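Side-chain contacts in Non-reducing end alpha-L-arabinofuranosidase BoGH43B (Bacteroides ovatus, PDB 5JOZ), which removes terminal non-reducing alpha-L-arabinofuranoside residues from xyloglucan side branches during the breakdown of this plant polysaccharide: residues A273-D278 and P283-D288; P221-M226 and G237-V242; L402-N407 and V411-K416; A372-N377 and A387-R392. One frame throughout, in Å; residues are numbered along the deposited sequence.

Contact 1 (A273-D278 and P283-D288); sequences APVTWD and PKVGKD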
loop_
_atom_site.group_PDB
_atom_site.type_symbol
_atom_site.label_atom_id
_atom_site.label_comp_id
_atom_site.label_asym_id
_atom_site.label_seq_id
_atom_site.Cartn_x
_atom_site.Cartn_y
_atom_site.Cartn_z
ATOM N N ALA A 273 -13.047 -8.407 -9.646
ATOM C CA ALA A 273 -13.584 -9.453 -10.517
ATOM C C ALA A 273 -14.992 -9.895 -10.097
ATOM O O ALA A 273 -15.280 -9.970 -8.907
ATOM C CB ALA A 273 -12.634 -10.641 -10.551
ATOM N N PRO A 274 -15.868 -10.194 -11.079
ATOM C CA PRO A 274 -17.189 -10.700 -10.767
ATOM C C PRO A 274 -17.112 -12.157 -10.321
ATOM O O PRO A 274 -16.333 -12.931 -10.870
ATOM C CB PRO A 274 -17.930 -10.580 -12.099
ATOM C CG PRO A 274 -16.865 -10.787 -13.127
ATOM C CD PRO A 274 -15.595 -10.252 -12.531
ATOM N N VAL A 275 -17.908 -12.495 -9.310
ATOM C CA VAL A 275 -17.957 -13.829 -8.726
ATOM C C VAL A 275 -19.318 -14.430 -9.051
ATOM O O VAL A 275 -20.346 -13.809 -8.817
ATOM C CB VAL A 275 -17.771 -13.755 -7.192
ATOM C CG1 VAL A 275 -17.945 -15.125 -6.538
ATOM C CG2 VAL A 275 -16.408 -13.173 -6.866
ATOM N N THR A 276 -19.316 -15.644 -9.577
ATOM C CA THR A 276 -20.543 -16.352 -9.939
ATOM C C THR A 276 -20.698 -17.597 -9.082
ATOM O O THR A 276 -19.750 -18.329 -8.911
ATOM C CB THR A 276 -20.466 -16.767 -11.403
ATOM O OG1 THR A 276 -20.063 -15.626 -12.169
ATOM C CG2 THR A 276 -21.821 -17.294 -11.899
ATOM N N TRP A 277 -21.892 -17.821 -8.549
ATOM C CA TRP A 277 -22.197 -19.019 -7.760
ATOM C C TRP A 277 -22.825 -20.076 -8.641
ATOM O O TRP A 277 -23.761 -19.780 -9.376
ATOM C CB TRP A 277 -23.154 -18.670 -6.627
ATOM C CG TRP A 277 -22.538 -17.716 -5.672
ATOM C CD1 TRP A 277 -22.498 -16.371 -5.784
ATOM C CD2 TRP A 277 -21.833 -18.042 -4.473
ATOM N NE1 TRP A 277 -21.839 -15.831 -4.716
ATOM C CE2 TRP A 277 -21.409 -16.830 -3.899
ATOM C CE3 TRP A 277 -21.527 -19.239 -3.822
ATOM C CZ2 TRP A 277 -20.701 -16.771 -2.702
ATOM C CZ3 TRP A 277 -20.817 -19.186 -2.631
ATOM C CH2 TRP A 277 -20.407 -17.957 -2.083
ATOM N N ASP A 278 -22.299 -21.300 -8.585
ATOM C CA ASP A 278 -22.865 -22.415 -9.349
ATOM C C ASP A 278 -24.079 -23.005 -8.614
ATOM O O ASP A 278 -24.416 -22.585 -7.497
ATOM C CB ASP A 278 -21.800 -23.473 -9.689
ATOM C CG ASP A 278 -21.387 -24.346 -8.503
ATOM O OD1 ASP A 278 -21.919 -24.217 -7.383
ATOM O OD2 ASP A 278 -20.493 -25.191 -8.706
ATOM N N PRO A 283 -18.676 -20.593 -5.291
ATOM C CA PRO A 283 -18.340 -19.407 -6.072
ATOM C C PRO A 283 -17.111 -19.590 -6.972
ATOM O O PRO A 283 -16.195 -20.340 -6.633
ATOM C CB PRO A 283 -18.039 -18.384 -4.987
ATOM C CG PRO A 283 -17.371 -19.200 -3.932
ATOM C CD PRO A 283 -17.956 -20.587 -4.008
ATOM N N LYS A 284 -17.100 -18.910 -8.112
ATOM C CA LYS A 284 -15.910 -18.855 -8.952
ATOM C C LYS A 284 -15.914 -17.605 -9.834
ATOM O O LYS A 284 -16.967 -17.151 -10.276
ATOM C CB LYS A 284 -15.810 -20.112 -9.823
ATOM C CG LYS A 284 -14.441 -20.331 -10.465
ATOM C CD LYS A 284 -14.438 -21.530 -11.407
ATOM C CE LYS A 284 -13.029 -21.921 -11.861
ATOM N NZ LYS A 284 -12.227 -22.682 -10.862
ATOM N N VAL A 285 -14.730 -17.060 -10.091
ATOM C CA VAL A 285 -14.580 -15.976 -11.064
ATOM C C VAL A 285 -14.489 -16.603 -12.446
ATOM O O VAL A 285 -13.534 -17.313 -12.722
ATOM C CB VAL A 285 -13.319 -15.133 -10.763
ATOM C CG1 VAL A 285 -13.030 -14.144 -11.892
ATOM C CG2 VAL A 285 -13.478 -14.424 -9.422
ATOM N N GLY A 286 -15.484 -16.357 -13.303
ATOM C CA GLY A 286 -15.479 -16.879 -14.674
ATOM C C GLY A 286 -15.545 -18.402 -14.738
ATOM O O GLY A 286 -15.995 -19.058 -13.789
ATOM N N LYS A 287 -15.099 -18.958 -15.863
ATOM C CA LYS A 287 -15.062 -20.409 -16.062
ATOM C C LYS A 287 -13.784 -21.021 -15.482
ATOM O O LYS A 287 -13.799 -22.165 -15.033
ATOM C CB LYS A 287 -15.174 -20.755 -17.556
ATOM N N ASP A 288 -12.698 -20.243 -15.473
ATOM C CA ASP A 288 -11.346 -20.751 -15.175
ATOM C C ASP A 288 -10.656 -20.085 -13.968
ATOM O O ASP A 288 -9.524 -20.446 -13.622
ATOM C CB ASP A 288 -10.466 -20.649 -16.441
ATOM C CG ASP A 288 -10.543 -19.266 -17.130
ATOM O OD1 ASP A 288 -11.057 -18.287 -16.523
ATOM O OD2 ASP A 288 -10.087 -19.158 -18.294
HETATM O O HOH W 1 -17.539 -14.733 -12.573
#
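The indole of Trp277 carries Pro283 over one face. Pro283 CB stands 3.5 Å from the centroid of the six-membered ring and 3° off its normal, a CH-pi contact. Toward the rim, Pro283 CD is 3.5 Å from Trp277 CZ3. Trp249 and Tyr188 also meet the indole, each in an edge-to-face pairing. A serine at Trp277 would probably leave the Pro283 ring without its flat cover and take away the mate of both aromatic neighbours. Val275 lies alongside the proline, with its CG1 3.6 Å from Pro283 CB. The two segments form the hairpin at the outer edge of the last four-stranded blade of the GH43 beta-propeller. Thr276 and Lys284 are its antiparallel hydrogen-bonded pair. Thr276 N gives a nearly straight bond to Lys284 O (2.9 Å, 169° at the hydrogen), and Lys284 N returns one to Thr276 O. Beside this pair a water bridges the segments. It donates to Pro274 O and accepts from Gly286 N at 2.7 Å. Thr276 OG1, set beside its own backbone N (chi1 -49°), bonds the same water. Lys284 is extended as far as CE, then turns NZ to bond Pro221 O and Val219 O. Val285 CG1 rests on Ala273 CB, 3.8 Å away.

Contact 2 (P221-M226 and G237-V242); sequences PVLSNM and GHADLV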
loop_
_atom_site.group_PDB
_atom_site.type_symbol
_atom_site.label_atom_id
_atom_site.label_comp_id
_atom_site.label_asym_id
_atom_site.label_seq_id
_atom_site.Cartn_x
_atom_site.Cartn_y
_atom_site.Cartn_z
ATOM N N PRO A 221 -9.601 -23.522 -7.836
ATOM C CA PRO A 221 -9.615 -22.312 -7.028
ATOM C C PRO A 221 -10.708 -21.312 -7.416
ATOM O O PRO A 221 -11.280 -21.382 -8.513
ATOM C CB PRO A 221 -8.245 -21.709 -7.331
ATOM C CG PRO A 221 -7.992 -22.083 -8.744
ATOM C CD PRO A 221 -8.720 -23.371 -9.008
ATOM N N VAL A 222 -10.956 -20.361 -6.519
ATOM C CA VAL A 222 -11.949 -19.318 -6.737
ATOM C C VAL A 222 -11.425 -18.307 -7.765
ATOM O O VAL A 222 -12.138 -17.912 -8.698
ATOM C CB VAL A 222 -12.314 -18.626 -5.409
ATOM C CG1 VAL A 222 -13.188 -17.399 -5.649
ATOM C CG2 VAL A 222 -13.009 -19.627 -4.479
ATOM N N LEU A 223 -10.188 -17.876 -7.571
ATOM C CA LEU A 223 -9.518 -17.016 -8.544
ATOM C C LEU A 223 -8.019 -17.276 -8.512
ATOM O O LEU A 223 -7.452 -17.506 -7.448
ATOM C CB LEU A 223 -9.857 -15.526 -8.346
ATOM C CG LEU A 223 -9.753 -14.963 -6.931
ATOM C CD1 LEU A 223 -8.367 -14.433 -6.601
ATOM C CD2 LEU A 223 -10.761 -13.842 -6.766
ATOM N N SER A 224 -7.427 -17.320 -9.704
ATOM C CA SER A 224 -5.988 -17.462 -9.893
ATOM C C SER A 224 -5.617 -17.270 -11.356
ATOM O O SER A 224 -6.376 -17.664 -12.232
ATOM C CB SER A 224 -5.502 -18.847 -9.484
ATOM O OG SER A 224 -4.095 -18.919 -9.656
ATOM N N ASN A 225 -4.447 -16.669 -11.595
ATOM C CA ASN A 225 -3.825 -16.583 -12.935
ATOM C C ASN A 225 -2.629 -17.545 -13.108
ATOM O O ASN A 225 -1.866 -17.441 -14.068
ATOM C CB ASN A 225 -3.433 -15.129 -13.237
ATOM C CG ASN A 225 -4.637 -14.256 -13.461
ATOM O OD1 ASN A 225 -5.718 -14.559 -12.966
ATOM N ND2 ASN A 225 -4.469 -13.169 -14.213
ATOM N N MET A 226 -2.493 -18.465 -12.153
ATOM C CA MET A 226 -1.645 -19.665 -12.231
ATOM C C MET A 226 -1.585 -20.372 -13.603
ATOM O O MET A 226 -0.500 -20.665 -14.096
ATOM C CB MET A 226 -2.162 -20.630 -11.155
ATOM C CG MET A 226 -1.489 -21.974 -10.998
ATOM S SD MET A 226 -2.056 -22.726 -9.455
ATOM C CE MET A 226 -3.837 -22.747 -9.670
ATOM N N GLY A 237 -4.472 -13.141 -5.817
ATOM C CA GLY A 237 -4.906 -13.803 -4.594
ATOM C C GLY A 237 -5.209 -12.814 -3.497
ATOM O O GLY A 237 -5.202 -11.607 -3.738
ATOM N N HIS A 238 -5.472 -13.333 -2.298
ATOM C CA HIS A 238 -5.878 -12.529 -1.135
ATOM C C HIS A 238 -7.126 -11.681 -1.418
ATOM O O HIS A 238 -7.115 -10.447 -1.311
ATOM C CB HIS A 238 -4.725 -11.658 -0.610
ATOM C CG HIS A 238 -4.840 -11.327 0.849
ATOM N ND1 HIS A 238 -3.887 -11.694 1.774
ATOM C CD2 HIS A 238 -5.814 -10.694 1.548
ATOM C CE1 HIS A 238 -4.256 -11.283 2.975
ATOM N NE2 HIS A 238 -5.427 -10.681 2.865
ATOM N N ALA A 239 -8.198 -12.369 -1.785
ATOM C CA ALA A 239 -9.465 -11.743 -2.103
ATOM C C ALA A 239 -10.356 -11.486 -0.875
ATOM O O ALA A 239 -10.151 -12.072 0.186
ATOM C CB ALA A 239 -10.219 -12.593 -3.111
ATOM N N ASP A 240 -11.324 -10.583 -1.061
ATOM C CA ASP A 240 -12.399 -10.316 -0.122
ATOM C C ASP A 240 -13.689 -10.116 -0.926
ATOM O O ASP A 240 -13.679 -9.433 -1.941
ATOM C CB ASP A 240 -12.085 -9.069 0.726
ATOM C CG ASP A 240 -12.963 -8.962 1.990
ATOM O OD1 ASP A 240 -13.783 -9.866 2.267
ATOM O OD2 ASP A 240 -12.839 -7.954 2.721
ATOM N N LEU A 241 -14.784 -10.726 -0.485
ATOM C CA LEU A 241 -16.055 -10.670 -1.219
ATOM C C LEU A 241 -16.900 -9.471 -0.787
ATOM O O LEU A 241 -16.741 -8.958 0.302
ATOM C CB LEU A 241 -16.850 -11.970 -1.032
ATOM C CG LEU A 241 -16.209 -13.288 -1.485
ATOM C CD1 LEU A 241 -17.202 -14.427 -1.348
ATOM C CD2 LEU A 241 -15.694 -13.257 -2.915
ATOM N N VAL A 242 -17.783 -9.021 -1.667
ATOM C CA VAL A 242 -18.793 -8.001 -1.340
ATOM C C VAL A 242 -20.044 -8.279 -2.156
ATOM O O VAL A 242 -19.951 -8.642 -3.332
ATOM C CB VAL A 242 -18.301 -6.561 -1.644
ATOM C CG1 VAL A 242 -17.825 -6.406 -3.092
ATOM C CG2 VAL A 242 -19.378 -5.535 -1.329
#
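Leu223 turns its CG in between its own backbone N and carbonyl carbon (chi1 48°), and chi2 of 89° then spreads the two methyls over Gly237 and Ala239. This is an uncommon shape for leucine. The contact belongs to the GH43 beta-propeller. Segment 221-226 is part of the long connection from the fourth blade to the fifth, and segment 237-242 lies on the first strand of the fifth blade. The two methyls share the work. CD2 meets the side chain of Ala239, with Leu223 CD2 3.9 Å from Ala239 CB. Leu223 CD1 lies against bare backbone, 4.1 Å from Gly237 CA. The meeting is purely apolar, and all three residues are buried. The CB of Ala239 points toward the connection, while that of His238, between Gly237 and Ala239, points away; the His238 side chain touches Asp16 and Asp126. The leucine thus probably backs the side of the strand turned from the likely active site. Gly237 is about 8 Å from the side chain of Asp16, the probable proton acceptor, and about 9 Å from that of Glu176, the probable proton donor. Glu202 binds both segments: its backbone bonds Val222 and Leu223, and its OE1 accepts from Ala239 N. Just after the leucine the chain makes an ST turn, in which Ser224 OG accepts from Met226 N at 3.0 Å, with 155° at the hydrogen.

Contact 3 (L402-N407 and V411-K416); sequences LITERN and VAMIRK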
loop_
_atom_site.group_PDB
_atom_site.type_symbol
_atom_site.label_atom_id
_atom_site.label_comp_id
_atom_site.label_asym_id
_atom_site.label_seq_id
_atom_site.Cartn_x
_atom_site.Cartn_y
_atom_site.Cartn_z
ATOM N N LEU A 402 19.616 14.406 -5.865
ATOM C CA LEU A 402 19.831 15.386 -4.791
ATOM C C LEU A 402 20.694 16.575 -5.175
ATOM O O LEU A 402 21.552 16.477 -6.049
ATOM C CB LEU A 402 20.475 14.703 -3.589
ATOM C CG LEU A 402 19.804 13.414 -3.103
ATOM C CD1 LEU A 402 20.610 12.776 -1.980
ATOM C CD2 LEU A 402 18.372 13.666 -2.659
ATOM N N ILE A 403 20.439 17.693 -4.492
ATOM C CA ILE A 403 21.279 18.870 -4.504
ATOM C C ILE A 403 22.175 18.770 -3.287
ATOM O O ILE A 403 21.677 18.557 -2.172
ATOM C CB ILE A 403 20.463 20.171 -4.369
ATOM C CG1 ILE A 403 19.491 20.309 -5.532
ATOM C CG2 ILE A 403 21.394 21.394 -4.285
ATOM C CD1 ILE A 403 18.461 21.389 -5.330
ATOM N N THR A 404 23.479 18.948 -3.506
ATOM C CA THR A 404 24.501 18.888 -2.446
ATOM C C THR A 404 25.693 19.798 -2.820
ATOM O O THR A 404 25.612 20.557 -3.801
ATOM C CB THR A 404 24.959 17.425 -2.206
ATOM O OG1 THR A 404 25.872 17.363 -1.103
ATOM C CG2 THR A 404 25.621 16.841 -3.432
ATOM N N GLU A 405 26.779 19.722 -2.047
ATOM C CA GLU A 405 27.988 20.514 -2.284
ATOM C C GLU A 405 29.149 19.546 -2.498
ATOM O O GLU A 405 29.358 18.636 -1.702
ATOM C CB GLU A 405 28.261 21.451 -1.097
ATOM C CG GLU A 405 29.260 22.584 -1.364
ATOM C CD GLU A 405 28.659 23.803 -2.071
ATOM O OE1 GLU A 405 29.430 24.726 -2.407
ATOM O OE2 GLU A 405 27.424 23.864 -2.295
ATOM N N ARG A 406 29.881 19.730 -3.589
ATOM C CA ARG A 406 31.033 18.906 -3.905
ATOM C C ARG A 406 32.173 19.814 -4.297
ATOM O O ARG A 406 32.049 20.587 -5.237
ATOM C CB ARG A 406 30.708 17.947 -5.059
ATOM C CG ARG A 406 29.791 16.787 -4.691
ATOM C CD ARG A 406 30.488 15.766 -3.790
ATOM N NE ARG A 406 29.596 14.714 -3.290
ATOM C CZ ARG A 406 28.792 14.800 -2.227
ATOM N NH1 ARG A 406 28.694 15.910 -1.507
ATOM N NH2 ARG A 406 28.060 13.753 -1.883
ATOM N N ASN A 407 33.271 19.731 -3.556
ATOM C CA ASN A 407 34.470 20.528 -3.815
ATOM C C ASN A 407 34.180 22.018 -4.002
ATOM O O ASN A 407 34.583 22.635 -4.986
ATOM C CB ASN A 407 35.230 19.921 -4.996
ATOM C CG ASN A 407 35.803 18.560 -4.659
ATOM O OD1 ASN A 407 36.272 18.336 -3.546
ATOM N ND2 ASN A 407 35.759 17.646 -5.609
ATOM N N VAL A 411 25.974 21.302 -6.545
ATOM C CA VAL A 411 25.782 20.358 -7.649
ATOM C C VAL A 411 24.440 19.635 -7.566
ATOM O O VAL A 411 23.838 19.534 -6.492
ATOM C CB VAL A 411 26.906 19.290 -7.688
ATOM C CG1 VAL A 411 28.280 19.945 -7.752
ATOM C CG2 VAL A 411 26.841 18.350 -6.483
ATOM N N ALA A 412 24.000 19.121 -8.709
ATOM C CA ALA A 412 22.909 18.160 -8.773
ATOM C C ALA A 412 23.539 16.784 -8.924
ATOM O O ALA A 412 24.466 16.615 -9.711
ATOM C CB ALA A 412 22.002 18.463 -9.943
ATOM N N MET A 413 23.039 15.816 -8.162
ATOM C CA MET A 413 23.627 14.490 -8.071
ATOM C C MET A 413 22.540 13.425 -8.244
ATOM O O MET A 413 21.524 13.476 -7.566
ATOM C CB MET A 413 24.317 14.323 -6.706
ATOM C CG MET A 413 24.867 12.929 -6.416
ATOM S SD MET A 413 25.840 12.784 -4.897
ATOM C CE MET A 413 24.610 13.172 -3.652
ATOM N N ILE A 414 22.768 12.478 -9.159
ATOM C CA ILE A 414 22.039 11.197 -9.177
ATOM C C ILE A 414 22.960 10.183 -8.521
ATOM O O ILE A 414 24.099 10.033 -8.932
ATOM C CB ILE A 414 21.567 10.729 -10.596
ATOM C CG1 ILE A 414 20.831 9.382 -10.519
ATOM C CG2 ILE A 414 22.710 10.592 -11.599
ATOM C CD1 ILE A 414 19.647 9.366 -9.576
ATOM N N ARG A 415 22.478 9.522 -7.474
ATOM C CA ARG A 415 23.281 8.570 -6.728
ATOM C C ARG A 415 22.481 7.295 -6.519
ATOM O O ARG A 415 21.419 7.311 -5.898
ATOM C CB ARG A 415 23.702 9.168 -5.390
ATOM C CG ARG A 415 24.729 8.338 -4.623
ATOM C CD ARG A 415 25.014 8.976 -3.272
ATOM N NE ARG A 415 23.802 9.030 -2.452
ATOM C CZ ARG A 415 23.637 9.774 -1.356
ATOM N NH1 ARG A 415 24.602 10.574 -0.896
ATOM N NH2 ARG A 415 22.475 9.726 -0.719
ATOM N N LYS A 416 23.025 6.191 -7.020
ATOM C CA LYS A 416 22.332 4.916 -7.051
ATOM C C LYS A 416 22.852 4.023 -5.929
ATOM O O LYS A 416 24.019 3.671 -5.917
ATOM C CB LYS A 416 22.536 4.256 -8.419
ATOM C CG LYS A 416 22.251 5.173 -9.604
ATOM C CD LYS A 416 22.517 4.487 -10.931
ATOM C CE LYS A 416 22.657 5.501 -12.058
ATOM N NZ LYS A 416 23.064 4.867 -13.345
#
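Strands 397-406 and 409-418 form a beta hairpin in the C-terminal concanavalin A-like domain, and this contact covers three residue pairs of it. Leu402 with Met413 and Thr404 with Val411 are hydrogen-bonded pairs, each joined by two backbone bonds. Met413 N reaches Leu402 O at 2.7 Å, and Val411 N reaches Thr404 O at 2.9 Å. Thr404 and Val411 lie side by side, their CG2 methyls 3.6 Å apart. Thr404 OG1 bonds Glu385 O. Arg406 places its CG 3.8 Å from Val411 CG2. A bend at chi2 (-70°) then brings the guanidinium back, with Thr404 CG2 under one face and Arg406 NH2 3.9 Å from Met413 SD. Arg406 NH1 donates to Glu405 O at 2.8 Å, and also to Glu383 O. With an alanine at Arg406, Glu383 O would probably lose this donor, and Val411 CG2 and Met413 SD would lose part of their cover. Further along, the guanidinium of Arg415 takes Leu402 CD1 over one face, 3.8 Å from its NH2. That charge is paired with Asp400 and Glu386. The axes of the pieces 402-406 and 411-416 differ in direction by 121°, as in a strongly twisted hairpin of a curved beta-sandwich sheet.

Contact 4 (A372-N377 and A387-R392); sequences ASAKVN and AGLVVR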
loop_
_atom_site.group_PDB
_atom_site.type_symbol
_atom_site.label_atom_id
_atom_site.label_comp_id
_atom_site.label_asym_id
_atom_site.label_seq_id
_atom_site.Cartn_x
_atom_site.Cartn_y
_atom_site.Cartn_z
ATOM N N ALA A 372 7.453 13.055 -12.746
ATOM C CA ALA A 372 7.382 13.624 -11.411
ATOM C C ALA A 372 8.439 14.694 -11.356
ATOM O O ALA A 372 9.583 14.427 -11.713
ATOM C CB ALA A 372 7.679 12.558 -10.378
ATOM N N SER A 373 8.074 15.896 -10.925
ATOM C CA SER A 373 9.059 16.964 -10.777
ATOM C C SER A 373 8.697 17.901 -9.642
ATOM O O SER A 373 7.545 17.993 -9.249
ATOM C CB SER A 373 9.205 17.754 -12.075
ATOM O OG SER A 373 7.964 18.309 -12.476
ATOM N N ALA A 374 9.707 18.607 -9.151
ATOM C CA ALA A 374 9.561 19.487 -8.010
ATOM C C ALA A 374 10.517 20.654 -8.134
ATOM O O ALA A 374 11.694 20.462 -8.421
ATOM C CB ALA A 374 9.845 18.720 -6.724
ATOM N N LYS A 375 10.005 21.853 -7.891
ATOM C CA LYS A 375 10.827 23.049 -7.789
ATOM C C LYS A 375 11.258 23.167 -6.324
ATOM O O LYS A 375 10.408 23.209 -5.429
ATOM C CB LYS A 375 10.013 24.271 -8.218
ATOM C CG LYS A 375 10.769 25.586 -8.372
ATOM C CD LYS A 375 9.828 26.763 -8.116
ATOM C CE LYS A 375 10.214 28.022 -8.867
ATOM N NZ LYS A 375 9.302 29.149 -8.499
ATOM N N VAL A 376 12.569 23.237 -6.097
ATOM C CA VAL A 376 13.138 23.240 -4.758
ATOM C C VAL A 376 14.194 24.341 -4.596
ATOM O O VAL A 376 14.985 24.621 -5.509
ATOM C CB VAL A 376 13.716 21.848 -4.395
ATOM C CG1 VAL A 376 14.805 21.422 -5.365
ATOM C CG2 VAL A 376 14.222 21.805 -2.952
ATOM N N ASN A 377 14.165 24.970 -3.431
ATOM C CA ASN A 377 15.177 25.918 -3.005
ATOM C C ASN A 377 16.001 25.221 -1.923
ATOM O O ASN A 377 15.468 24.887 -0.858
ATOM C CB ASN A 377 14.516 27.201 -2.462
ATOM C CG ASN A 377 15.524 28.323 -2.190
ATOM O OD1 ASN A 377 16.550 28.436 -2.852
ATOM N ND2 ASN A 377 15.226 29.152 -1.208
ATOM N N ALA A 387 19.394 17.350 -0.410
ATOM C CA ALA A 387 17.947 17.360 -0.497
ATOM C C ALA A 387 17.528 17.289 -1.957
ATOM O O ALA A 387 18.236 17.781 -2.847
ATOM C CB ALA A 387 17.371 18.611 0.151
ATOM N N GLY A 388 16.373 16.680 -2.200
ATOM C CA GLY A 388 15.878 16.505 -3.547
ATOM C C GLY A 388 14.794 15.462 -3.592
ATOM O O GLY A 388 13.965 15.400 -2.683
ATOM N N LEU A 389 14.816 14.646 -4.652
ATOM C CA LEU A 389 13.843 13.586 -4.878
ATOM C C LEU A 389 14.485 12.221 -4.795
ATOM O O LEU A 389 15.651 12.052 -5.142
ATOM C CB LEU A 389 13.175 13.737 -6.241
ATOM C CG LEU A 389 12.488 15.073 -6.505
ATOM C CD1 LEU A 389 11.838 15.065 -7.873
ATOM C CD2 LEU A 389 11.484 15.430 -5.411
ATOM N N VAL A 390 13.709 11.243 -4.331
ATOM C CA VAL A 390 14.184 9.871 -4.181
ATOM C C VAL A 390 13.168 8.878 -4.748
ATOM O O VAL A 390 11.957 9.029 -4.544
ATOM C CB VAL A 390 14.483 9.545 -2.697
ATOM C CG1 VAL A 390 14.852 8.069 -2.507
ATOM C CG2 VAL A 390 15.607 10.445 -2.201
ATOM N N VAL A 391 13.687 7.887 -5.474
ATOM C CA VAL A 391 12.950 6.702 -5.867
ATOM C C VAL A 391 13.345 5.678 -4.819
ATOM O O VAL A 391 14.494 5.236 -4.784
ATOM C CB VAL A 391 13.349 6.225 -7.286
ATOM C CG1 VAL A 391 12.550 5.006 -7.697
ATOM C CG2 VAL A 391 13.153 7.346 -8.304
ATOM N N ARG A 392 12.404 5.337 -3.942
ATOM C CA ARG A 392 12.659 4.405 -2.855
ATOM C C ARG A 392 11.984 3.096 -3.155
ATOM O O ARG A 392 10.813 3.087 -3.500
ATOM C CB ARG A 392 12.113 4.946 -1.535
ATOM C CG ARG A 392 11.956 3.914 -0.405
ATOM C CD ARG A 392 11.411 4.636 0.815
ATOM N NE ARG A 392 11.170 3.750 1.948
ATOM C CZ ARG A 392 12.105 3.313 2.791
ATOM N NH1 ARG A 392 13.388 3.683 2.668
ATOM N NH2 ARG A 392 11.747 2.505 3.785
#
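Ala374, which faces Leu389 across this contact, is fixed by backbone hydrogen bonding to Leu438 on the neighbouring strand 436-442, and Ser373, just before it, is bonded in the same way to Asp502 on strand 496-505. Strand 372-377 is thus held from both flanks, and Leu389 approaches it from the opposing sheet. Leu389 CD2 lies 3.9 Å from Ala374 CB, the closest approach of the two segments. The other methyl lies more loosely over backbone: Leu389 CD1 is 4.4 Å from Ser373 CA and 4.5 Å from Ala372 O. With CG anti to its carbonyl carbon (chi1 -56°) and an extended chi2, the leucine sends both methyls inward together. This is the face-to-face packing of the two sheets in the concanavalin A-like beta-sandwich. The axes of strands 372-377 and 389-392 come no closer than 9.2 Å, and their directions differ by 150°. Leu438 and Ile440 also touch Leu389, so it sits in a buried apolar layer. Gly388 is where the chain turns a corner into strand 389-392. On strand 372-377, Lys375 NZ makes a salt bridge to Asp499, a ligand of the bound calcium ion.

In the fold
Going from the N terminus, the four contacts close in series, and none nests in or crosses another. Contact 2 comes first and folds the connection after the fourth propeller blade onto the fifth. Contact 1 then closes the hairpin at the outer edge of the fifth blade. These two touch: Val285 N bonds Val222 O, so the connection is held between the blade's first strand and the chain around Val285. The chain then enters the C-terminal domain. Contact 4 packs its two sheets together, and contact 3 closes a hairpin in one of them. Ile403 N bonds Ala387 O between these two. Contacts 1 and 3 have centres about 54 Å apart.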